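Long-range contact in putative uncharacterized protein (Trypanosoma brucei brucei, PDB 5KO4), which is of unknown function but carries a bromodomain, the four-helix module that in other proteins reads acetylated lysines, and so probably binds acetyl-lysine: residues T5-V17 / K51-F65. Numbering follows the deposited sequence.
With SO4 (sulfate ion), chain C.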
ATOM      1  N   THR A   5      -3.516   9.150 -36.843  1.00 33.07           N
ATOM      2  CA  THR A   5      -4.464  10.001 -36.126  1.00 30.99           C
ATOM      3  C   THR A   5      -3.829  10.501 -34.828  1.00 29.35           C
ATOM      4  O   THR A   5      -3.068   9.769 -34.194  1.00 29.21           O
ATOM      5  CB  THR A   5      -5.775   9.250 -35.852  1.00 43.08           C
ATOM      6  OG1 THR A   5      -5.531   8.198 -34.910  1.00 47.57           O
ATOM      7  CG2 THR A   5      -6.394   8.675 -37.120  1.00 43.34           C
ATOM      8  N   SER A   6      -4.157  11.735 -34.422  1.00 21.50           N
ATOM      9  CA  SER A   6      -3.573  12.325 -33.222  1.00 18.41           C
ATOM     10  C   SER A   6      -4.112  11.656 -31.967  1.00 18.84           C
ATOM     11  O   SER A   6      -5.186  11.057 -31.987  1.00 19.24           O
ATOM     12  CB  SER A   6      -3.833  13.821 -33.178  1.00 17.59           C
ATOM     13  OG  SER A   6      -5.214  14.126 -33.211  1.00 18.96           O
ATOM     14  N   PHE A   7      -3.340  11.704 -30.883  1.00 13.27           N
ATOM     15  CA  PHE A   7      -3.745  10.984 -29.682  1.00 11.75           C
ATOM     16  C   PHE A   7      -3.226  11.596 -28.362  1.00 12.38           C
ATOM     17  O   PHE A   7      -3.733  11.210 -27.320  1.00 10.56           O
ATOM     18  CB  PHE A   7      -3.268   9.526 -29.775  1.00 12.63           C
ATOM     19  CG  PHE A   7      -1.774   9.365 -29.868  1.00 13.61           C
ATOM     20  CD1 PHE A   7      -1.123   9.464 -31.087  1.00 14.89           C
ATOM     21  CD2 PHE A   7      -1.021   9.072 -28.744  1.00 14.45           C
ATOM     22  CE1 PHE A   7       0.261   9.304 -31.166  1.00 15.93           C
ATOM     23  CE2 PHE A   7       0.357   8.917 -28.829  1.00 17.03           C
ATOM     24  CZ  PHE A   7       0.990   9.065 -30.032  1.00 16.08           C
ATOM     25  N   TYR A   8      -2.224  12.492 -28.363  1.00 10.56           N
ATOM     26  CA  TYR A   8      -1.678  12.980 -27.085  1.00  9.59           C
ATOM     27  C   TYR A   8      -2.726  13.702 -26.233  1.00 11.62           C
ATOM     28  O   TYR A   8      -2.749  13.527 -25.010  1.00 11.44           O
ATOM     29  CB  TYR A   8      -0.482  13.908 -27.307  1.00 10.18           C
ATOM     30  CG  TYR A   8       0.835  13.180 -27.227  1.00 11.66           C
ATOM     31  CD1 TYR A   8       1.247  12.334 -28.243  1.00 12.72           C
ATOM     32  CD2 TYR A   8       1.621  13.253 -26.087  1.00 12.90           C
ATOM     33  CE1 TYR A   8       2.454  11.637 -28.162  1.00 12.78           C
ATOM     34  CE2 TYR A   8       2.816  12.546 -25.985  1.00 13.37           C
ATOM     35  CZ  TYR A   8       3.218  11.725 -27.016  1.00 12.90           C
ATOM     36  OH  TYR A   8       4.405  11.037 -26.888  1.00 14.04           O
ATOM     37  N   LYS A   9      -3.569  14.517 -26.856  1.00  9.98           N
ATOM     38  CA  LYS A   9      -4.605  15.231 -26.131  1.00  9.28           C
ATOM     39  C   LYS A   9      -5.483  14.248 -25.347  1.00 11.77           C
ATOM     40  O   LYS A   9      -5.761  14.469 -24.171  1.00 12.35           O
ATOM     41  CB  LYS A   9      -5.462  16.049 -27.113  1.00 10.56           C
ATOM     42  CG  LYS A   9      -6.599  16.812 -26.454  1.00 14.54           C
ATOM     43  CD  LYS A   9      -7.364  17.626 -27.470  1.00 17.12           C
ATOM     44  CE  LYS A   9      -8.610  18.232 -26.870  1.00 23.55           C
ATOM     45  NZ  LYS A   9      -9.299  19.124 -27.836  1.00 42.78           N
ATOM     46  N   GLN A  10      -5.872  13.143 -25.990  1.00 10.53           N
ATOM     47  CA  GLN A  10      -6.750  12.162 -25.364  1.00 10.56           C
ATOM     48  C   GLN A  10      -5.997  11.370 -24.302  1.00 12.45           C
ATOM     49  O   GLN A  10      -6.561  11.085 -23.247  1.00 12.97           O
ATOM     50  CB  GLN A  10      -7.351  11.222 -26.407  1.00 11.70           C
ATOM     51  CG  GLN A  10      -8.389  11.910 -27.321  1.00 13.74           C
ATOM     52  CD  GLN A  10      -7.765  12.838 -28.334  1.00 16.69           C
ATOM     53  OE1 GLN A  10      -6.683  12.587 -28.830  1.00 13.98           O
ATOM     54  NE2 GLN A  10      -8.441  13.920 -28.677  1.00 18.78           N
ATOM     55  N   CYS A  11      -4.733  11.034 -24.536  1.00 10.69           N
ATOM     56  CA  CYS A  11      -3.986  10.299 -23.525  1.00 11.23           C
ATOM     57  C   CYS A  11      -3.807  11.149 -22.282  1.00 11.53           C
ATOM     58  O   CYS A  11      -3.969  10.651 -21.162  1.00  9.88           O
ATOM     59  CB  CYS A  11      -2.646   9.845 -24.072  1.00 11.65           C
ATOM     60  SG  CYS A  11      -2.771   8.607 -25.393  1.00 16.33           S
ATOM     61  N   ARG A  12      -3.490  12.432 -22.450  1.00  9.72           N
ATOM     62  CA  ARG A  12      -3.365  13.322 -21.305  1.00  9.77           C
ATOM     63  C   ARG A  12      -4.684  13.376 -20.521  1.00 11.44           C
ATOM     64  O   ARG A  12      -4.674  13.322 -19.288  1.00 11.21           O
ATOM     65  CB  ARG A  12      -3.001  14.734 -21.761  1.00 11.04           C
ATOM     66  CG  ARG A  12      -2.844  15.695 -20.595  1.00 12.97           C
ATOM     67  CD  ARG A  12      -2.549  17.106 -21.045  1.00 13.11           C
ATOM     68  NE  ARG A  12      -1.303  17.180 -21.789  1.00 13.53           N
ATOM     69  CZ  ARG A  12      -0.093  17.208 -21.238  1.00 16.70           C
ATOM     70  NH1 ARG A  12       0.045  17.172 -19.913  1.00 15.65           N
ATOM     71  NH2 ARG A  12       0.987  17.278 -22.001  1.00 16.01           N
ATOM     72  N   SER A  13      -5.821  13.522 -21.210  0.60 10.36           N
ATOM     73  CA  SER A  13      -7.090  13.624 -20.494  0.60 10.96           C
ATOM     74  C   SER A  13      -7.432  12.304 -19.770  0.60 12.01           C
ATOM     75  O   SER A  13      -7.894  12.350 -18.629  0.60 12.23           O
ATOM     76  CB  SER A  13      -8.220  14.038 -21.436  0.60 15.01           C
ATOM     77  OG  SER A  13      -8.585  13.033 -22.363  0.60 17.09           O
ATOM     78  N   ILE A  14      -7.136  11.147 -20.372  1.00 10.05           N
ATOM     79  CA  ILE A  14      -7.419   9.866 -19.726  1.00  9.04           C
ATOM     80  C   ILE A  14      -6.533   9.698 -18.501  1.00 11.05           C
ATOM     81  O   ILE A  14      -7.007   9.280 -17.446  1.00 10.56           O
ATOM     82  CB  ILE A  14      -7.261   8.688 -20.705  1.00 11.76           C
ATOM     83  CG1 ILE A  14      -8.331   8.781 -21.823  1.00 12.05           C
ATOM     84  CG2 ILE A  14      -7.373   7.354 -19.960  1.00 12.21           C
ATOM     85  CD1 ILE A  14      -8.072   7.917 -23.008  1.00 16.40           C
ATOM     86  N   LEU A  15      -5.263  10.073 -18.602  1.00  9.79           N
ATOM     87  CA  LEU A  15      -4.387  10.007 -17.449  1.00  9.58           C
ATOM     88  C   LEU A  15      -4.893  10.932 -16.326  1.00 10.99           C
ATOM     89  O   LEU A  15      -4.843  10.558 -15.152  1.00 10.35           O
ATOM     90  CB  LEU A  15      -2.959  10.369 -17.845  1.00  9.25           C
ATOM     91  CG  LEU A  15      -1.919  10.325 -16.711  1.00 11.13           C
ATOM     92  CD1 LEU A  15      -1.824   8.919 -16.072  1.00 11.65           C
ATOM     93  CD2 LEU A  15      -0.556  10.760 -17.219  1.00 13.19           C
ATOM     94  N   HIS A  16      -5.385  12.131 -16.673  1.00 10.07           N
ATOM     95  CA  HIS A  16      -5.924  13.046 -15.671  1.00 12.08           C
ATOM     96  C   HIS A  16      -7.130  12.425 -14.958  1.00 13.09           C
ATOM     97  O   HIS A  16      -7.234  12.529 -13.733  1.00 12.31           O
ATOM     98  CB  HIS A  16      -6.315  14.369 -16.314  1.00 15.84           C
ATOM     99  CG  HIS A  16      -6.804  15.390 -15.344  1.00 23.07           C
ATOM    100  ND1 HIS A  16      -5.925  16.228 -14.679  1.00 27.47           N
ATOM    101  CD2 HIS A  16      -8.070  15.705 -14.984  1.00 27.78           C
ATOM    102  CE1 HIS A  16      -6.680  17.015 -13.925  1.00 27.63           C
ATOM    103  NE2 HIS A  16      -7.978  16.733 -14.075  1.00 28.00           N
ATOM    104  N   VAL A  17      -8.016  11.762 -15.702  1.00 10.12           N
ATOM    105  CA  VAL A  17      -9.187  11.121 -15.100  1.00 10.91           C
ATOM    106  C   VAL A  17      -8.734  10.052 -14.112  1.00 11.97           C
ATOM    107  O   VAL A  17      -9.200  10.018 -12.974  1.00 12.90           O
ATOM    108  CB  VAL A  17     -10.114  10.524 -16.199  1.00 13.50           C
ATOM    109  CG1 VAL A  17     -11.180   9.605 -15.594  1.00 13.11           C
ATOM    110  CG2 VAL A  17     -10.771  11.629 -17.013  1.00 14.26           C
ATOM    111  N   LYS A  51       3.072  10.149 -16.769  0.55 10.42           N
ATOM    112  CA  LYS A  51       2.976  11.585 -17.020  0.55 11.01           C
ATOM    113  C   LYS A  51       4.298  12.101 -17.593  0.55 13.10           C
ATOM    114  O   LYS A  51       4.302  12.845 -18.571  0.55 12.64           O
ATOM    115  CB  LYS A  51       2.627  12.322 -15.715  0.55 13.34           C
ATOM    116  CG  LYS A  51       2.523  13.836 -15.843  0.55 19.24           C
ATOM    117  CD  LYS A  51       1.293  14.265 -16.630  0.55 27.64           C
ATOM    118  CE  LYS A  51       1.415  15.677 -17.136  0.70 31.81           C
ATOM    119  NZ  LYS A  51       1.680  16.647 -16.045  0.70 30.81           N
ATOM    120  N   ALA A  52       5.420  11.685 -17.003  1.00 11.48           N
ATOM    121  CA  ALA A  52       6.742  12.121 -17.479  1.00 12.36           C
ATOM    122  C   ALA A  52       6.996  11.636 -18.915  1.00 13.74           C
ATOM    123  O   ALA A  52       7.565  12.356 -19.731  1.00 13.28           O
ATOM    124  CB  ALA A  52       7.828  11.604 -16.552  1.00 13.53           C
ATOM    125  N   ARG A  53       6.531  10.427 -19.243  1.00 11.94           N
ATOM    126  CA  ARG A  53       6.689   9.893 -20.580  1.00 11.75           C
ATOM    127  C   ARG A  53       5.857  10.677 -21.585  1.00 13.77           C
ATOM    128  O   ARG A  53       6.310  10.873 -22.710  1.00 12.96           O
ATOM    129  CB  ARG A  53       6.322   8.402 -20.599  1.00 11.03           C
ATOM    130  CG  ARG A  53       7.384   7.611 -19.878  1.00 12.84           C
ATOM    131  CD  ARG A  53       7.121   6.143 -19.797  1.00 11.63           C
ATOM    132  NE  ARG A  53       8.316   5.477 -19.271  1.00 12.96           N
ATOM    133  CZ  ARG A  53       8.466   4.164 -19.160  1.00 15.31           C
ATOM    134  NH1 ARG A  53       7.501   3.344 -19.551  1.00 13.04           N
ATOM    135  NH2 ARG A  53       9.609   3.657 -18.711  1.00 13.90           N
ATOM    136  N   LEU A  54       4.643  11.146 -21.197  1.00 11.87           N
ATOM    137  CA  LEU A  54       3.849  11.995 -22.088  1.00 13.83           C
ATOM    138  C   LEU A  54       4.590  13.301 -22.342  1.00 14.90           C
ATOM    139  O   LEU A  54       4.707  13.737 -23.487  1.00 14.34           O
ATOM    140  CB  LEU A  54       2.466  12.312 -21.499  1.00 15.66           C
ATOM    141  CG  LEU A  54       1.419  11.237 -21.611  1.00 21.56           C
ATOM    142  CD1 LEU A  54       0.210  11.595 -20.773  1.00 22.57           C
ATOM    143  CD2 LEU A  54       0.965  11.053 -23.046  1.00 22.23           C
ATOM    144  N   THR A  55       5.114  13.918 -21.274  1.00 12.90           N
ATOM    145  CA  THR A  55       5.865  15.160 -21.380  1.00 13.07           C
ATOM    146  C   THR A  55       7.095  14.987 -22.274  1.00 16.14           C
ATOM    147  O   THR A  55       7.403  15.859 -23.073  1.00 15.80           O
ATOM    148  CB  THR A  55       6.268  15.642 -19.986  1.00 14.14           C
ATOM    149  OG1 THR A  55       5.083  15.834 -19.218  1.00 15.29           O
ATOM    150  CG2 THR A  55       7.078  16.953 -20.019  1.00 14.19           C
ATOM    151  N   ARG A  56       7.774  13.845 -22.178  1.00 12.73           N
ATOM    152  CA  ARG A  56       9.000  13.622 -22.925  1.00 12.57           C
ATOM    153  C   ARG A  56       8.765  12.999 -24.321  1.00 14.72           C
ATOM    154  O   ARG A  56       9.735  12.606 -24.987  1.00 15.55           O
ATOM    155  CB  ARG A  56       9.917  12.724 -22.111  1.00 12.12           C
ATOM    156  CG  ARG A  56      10.391  13.391 -20.840  1.00 13.39           C
ATOM    157  CD  ARG A  56      11.113  12.392 -19.984  1.00 14.60           C
ATOM    158  NE  ARG A  56      11.668  12.984 -18.771  1.00 17.05           N
ATOM    159  CZ  ARG A  56      12.796  13.689 -18.725  1.00 16.18           C
ATOM    160  NH1 ARG A  56      13.466  13.958 -19.839  1.00 15.26           N
ATOM    161  NH2 ARG A  56      13.246  14.154 -17.567  1.00 16.37           N
ATOM    162  N   TYR A  57       7.494  12.965 -24.785  1.00 11.45           N
ATOM    163  CA  TYR A  57       7.099  12.398 -26.077  1.00 12.37           C
ATOM    164  C   TYR A  57       7.597  10.961 -26.272  1.00 15.53           C
ATOM    165  O   TYR A  57       7.931  10.583 -27.399  1.00 17.40           O
ATOM    166  CB  TYR A  57       7.629  13.243 -27.253  1.00 14.26           C
ATOM    167  CG  TYR A  57       7.022  14.609 -27.415  1.00 14.97           C
ATOM    168  CD1 TYR A  57       5.644  14.769 -27.535  1.00 15.41           C
ATOM    169  CD2 TYR A  57       7.821  15.709 -27.690  1.00 15.43           C
ATOM    170  CE1 TYR A  57       5.080  16.013 -27.793  1.00 14.59           C
ATOM    171  CE2 TYR A  57       7.271  16.947 -27.989  1.00 16.47           C
ATOM    172  CZ  TYR A  57       5.901  17.098 -28.038  1.00 17.92           C
ATOM    173  OH  TYR A  57       5.365  18.319 -28.327  1.00 17.84           O
ATOM    174  N   GLU A  58       7.614  10.152 -25.211  1.00 12.15           N
ATOM    175  CA  GLU A  58       8.139   8.794 -25.332  1.00 11.93           C
ATOM    176  C   GLU A  58       7.103   7.844 -25.997  1.00 14.79           C
ATOM    177  O   GLU A  58       7.467   6.743 -26.393  1.00 16.28           O
ATOM    178  CB  GLU A  58       8.565   8.253 -23.970  1.00 12.89           C
ATOM    179  CG  GLU A  58       9.746   8.992 -23.352  1.00 15.29           C
ATOM    180  CD  GLU A  58      10.258   8.360 -22.064  1.00 18.38           C
ATOM    181  OE1 GLU A  58      10.068   7.142 -21.908  1.00 14.74           O
ATOM    182  OE2 GLU A  58      10.746   9.093 -21.167  1.00 21.09           O
ATOM    183  N   TYR A  59       5.838   8.271 -26.128  1.00 12.20           N
ATOM    184  CA  TYR A  59       4.798   7.487 -26.782  1.00 11.90           C
ATOM    185  C   TYR A  59       4.680   7.906 -28.237  1.00 16.15           C
ATOM    186  O   TYR A  59       4.531   9.097 -28.530  1.00 17.22           O
ATOM    187  CB  TYR A  59       3.469   7.677 -26.050  1.00 11.86           C
ATOM    188  CG  TYR A  59       3.540   7.204 -24.619  1.00 11.71           C
ATOM    189  CD1 TYR A  59       3.834   5.883 -24.316  1.00 12.98           C
ATOM    190  CD2 TYR A  59       3.262   8.066 -23.561  1.00 11.73           C
ATOM    191  CE1 TYR A  59       3.933   5.447 -23.002  1.00 12.01           C
ATOM    192  CE2 TYR A  59       3.362   7.641 -22.240  1.00 11.15           C
ATOM    193  CZ  TYR A  59       3.698   6.331 -21.961  1.00 11.77           C
ATOM    194  OH  TYR A  59       3.763   5.897 -20.659  1.00 12.47           O
ATOM    195  N   THR A  60       4.809   6.953 -29.155  1.00 14.16           N
ATOM    196  CA  THR A  60       4.700   7.253 -30.574  1.00 14.16           C
ATOM    197  C   THR A  60       3.400   6.735 -31.143  1.00 16.02           C
ATOM    198  O   THR A  60       3.108   6.988 -32.304  1.00 16.05           O
ATOM    199  CB  THR A  60       5.885   6.690 -31.344  1.00 17.43           C
ATOM    200  OG1 THR A  60       5.833   5.264 -31.301  1.00 20.06           O
ATOM    201  CG2 THR A  60       7.206   7.185 -30.796  1.00 17.50           C
ATOM    202  N   SER A  61       2.594   6.059 -30.320  1.00 13.17           N
ATOM    203  CA  SER A  61       1.287   5.595 -30.729  1.00 13.25           C
ATOM    204  C   SER A  61       0.445   5.403 -29.490  1.00 14.33           C
ATOM    205  O   SER A  61       0.977   5.254 -28.386  1.00 14.52           O
ATOM    206  CB  SER A  61       1.403   4.282 -31.486  1.00 18.39           C
ATOM    207  OG  SER A  61       1.618   3.220 -30.577  1.00 25.22           O
ATOM    208  N   PRO A  62      -0.889   5.422 -29.617  1.00 11.51           N
ATOM    209  CA  PRO A  62      -1.715   5.233 -28.426  1.00 11.88           C
ATOM    210  C   PRO A  62      -1.521   3.867 -27.764  1.00 12.91           C
ATOM    211  O   PRO A  62      -1.683   3.764 -26.552  1.00 12.19           O
ATOM    212  CB  PRO A  62      -3.151   5.387 -28.925  1.00 13.96           C
ATOM    213  CG  PRO A  62      -3.085   5.518 -30.365  1.00 17.06           C
ATOM    214  CD  PRO A  62      -1.691   5.668 -30.829  1.00 12.76           C
ATOM    215  N   SER A  63      -1.165   2.828 -28.547  0.50 11.26           N
ATOM    216  CA  SER A  63      -0.974   1.486 -28.004  0.50 10.69           C
ATOM    217  C   SER A  63       0.110   1.451 -26.927  0.50 12.65           C
ATOM    218  O   SER A  63      -0.036   0.718 -25.961  0.50 11.97           O
ATOM    219  CB  SER A  63      -0.625   0.499 -29.114  0.50 15.62           C
ATOM    220  OG  SER A  63      -0.523  -0.820 -28.602  0.50 29.25           O
ATOM    221  N   ALA A  64       1.191   2.235 -27.084  1.00 10.65           N
ATOM    222  CA  ALA A  64       2.275   2.243 -26.106  1.00 11.37           C
ATOM    223  C   ALA A  64       1.832   2.893 -24.791  1.00 12.35           C
ATOM    224  O   ALA A  64       2.188   2.416 -23.714  1.00 12.46           O
ATOM    225  CB  ALA A  64       3.479   2.967 -26.669  1.00 13.22           C
ATOM    226  N   PHE A  65       1.015   3.948 -24.877  1.00  9.79           N
ATOM    227  CA  PHE A  65       0.451   4.582 -23.685  1.00  9.09           C
ATOM    228  C   PHE A  65      -0.514   3.608 -22.984  1.00 10.46           C
ATOM    229  O   PHE A  65      -0.422   3.408 -21.770  1.00 10.92           O
ATOM    230  CB  PHE A  65      -0.266   5.872 -24.087  1.00  9.00           C
ATOM    231  CG  PHE A  65      -1.127   6.467 -23.007  1.00  8.18           C
ATOM    232  CD1 PHE A  65      -0.569   7.216 -21.986  1.00  9.64           C
ATOM    233  CD2 PHE A  65      -2.494   6.274 -23.007  1.00  8.71           C
ATOM    234  CE1 PHE A  65      -1.370   7.759 -20.979  1.00 10.53           C
ATOM    235  CE2 PHE A  65      -3.297   6.864 -22.035  1.00 10.46           C
ATOM    236  CZ  PHE A  65      -2.729   7.603 -21.028  1.00  9.39           C
TER
HETATM  237  S   SO4 C 201      -2.719  16.400 -30.238  1.00 12.26           S
HETATM  238  O1  SO4 C 201      -3.580  16.721 -31.398  1.00 13.52           O
HETATM  239  O2  SO4 C 201      -2.873  17.511 -29.296  1.00 11.93           O
HETATM  240  O3  SO4 C 201      -1.356  16.255 -30.682  1.00 11.52           O
HETATM  241  O4  SO4 C 201      -3.173  15.134 -29.635  1.00 13.41           O
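The hydroxyl of Y8 donates a short hydrogen bond to the main-chain carbonyl of Y59, OH to O 2.5 Å, arriving in the carbonyl plane on a lone pair (C=O...donor angle 126°). This ties the first turn of helix 8-21 to the loop between helices 47-55 and 62-80. Around the same tyrosine, Y57 turns its edge toward the ring face, the planes at 77°. Y57, the C' residue with positive phi, closes the Schellman motif that ends helix 47-55 (E58 N to R53 O, Y57 N to L54 O).

F7, the N-cap residue of its helix, lies against the start of helix 62-80: P62 CD sits over one face of the F7 ring, 3.9 Å from its centroid, and Y8 CD1 backs the opposite face. With F7 CG between its backbone N and carbonyl carbon (chi1 61°), the ring can reach the S61-P62 peptide. One turn on, C11 CB stands almost squarely over the centre of the F65 ring, 3.6 Å from the centroid, and SG makes an oblique sulfur-aromatic contact. L15 CB meets the edge of that ring.

L54 is a knob in the hole formed by Y8, C11, R12 and L15; its CD2 lies against the Y8 ring and its CD1 packs on L15 CD2 at 3.7 Å. The R12 guanidinium crosses the K51 chain obliquely, bringing like charges close, NH1 and K51 NZ 4.2 Å apart.

A sulfate, probably from the crystallisation liquor, accepts a hydrogen bond from K9 N. In the left-handed four-helix bundle of the bromodomain, helix 8-17 runs nearly antiparallel to 51-55, with F65 of helix 62-80 packed against both I50 and C11, while I14 turns to L100 on helix 85-104.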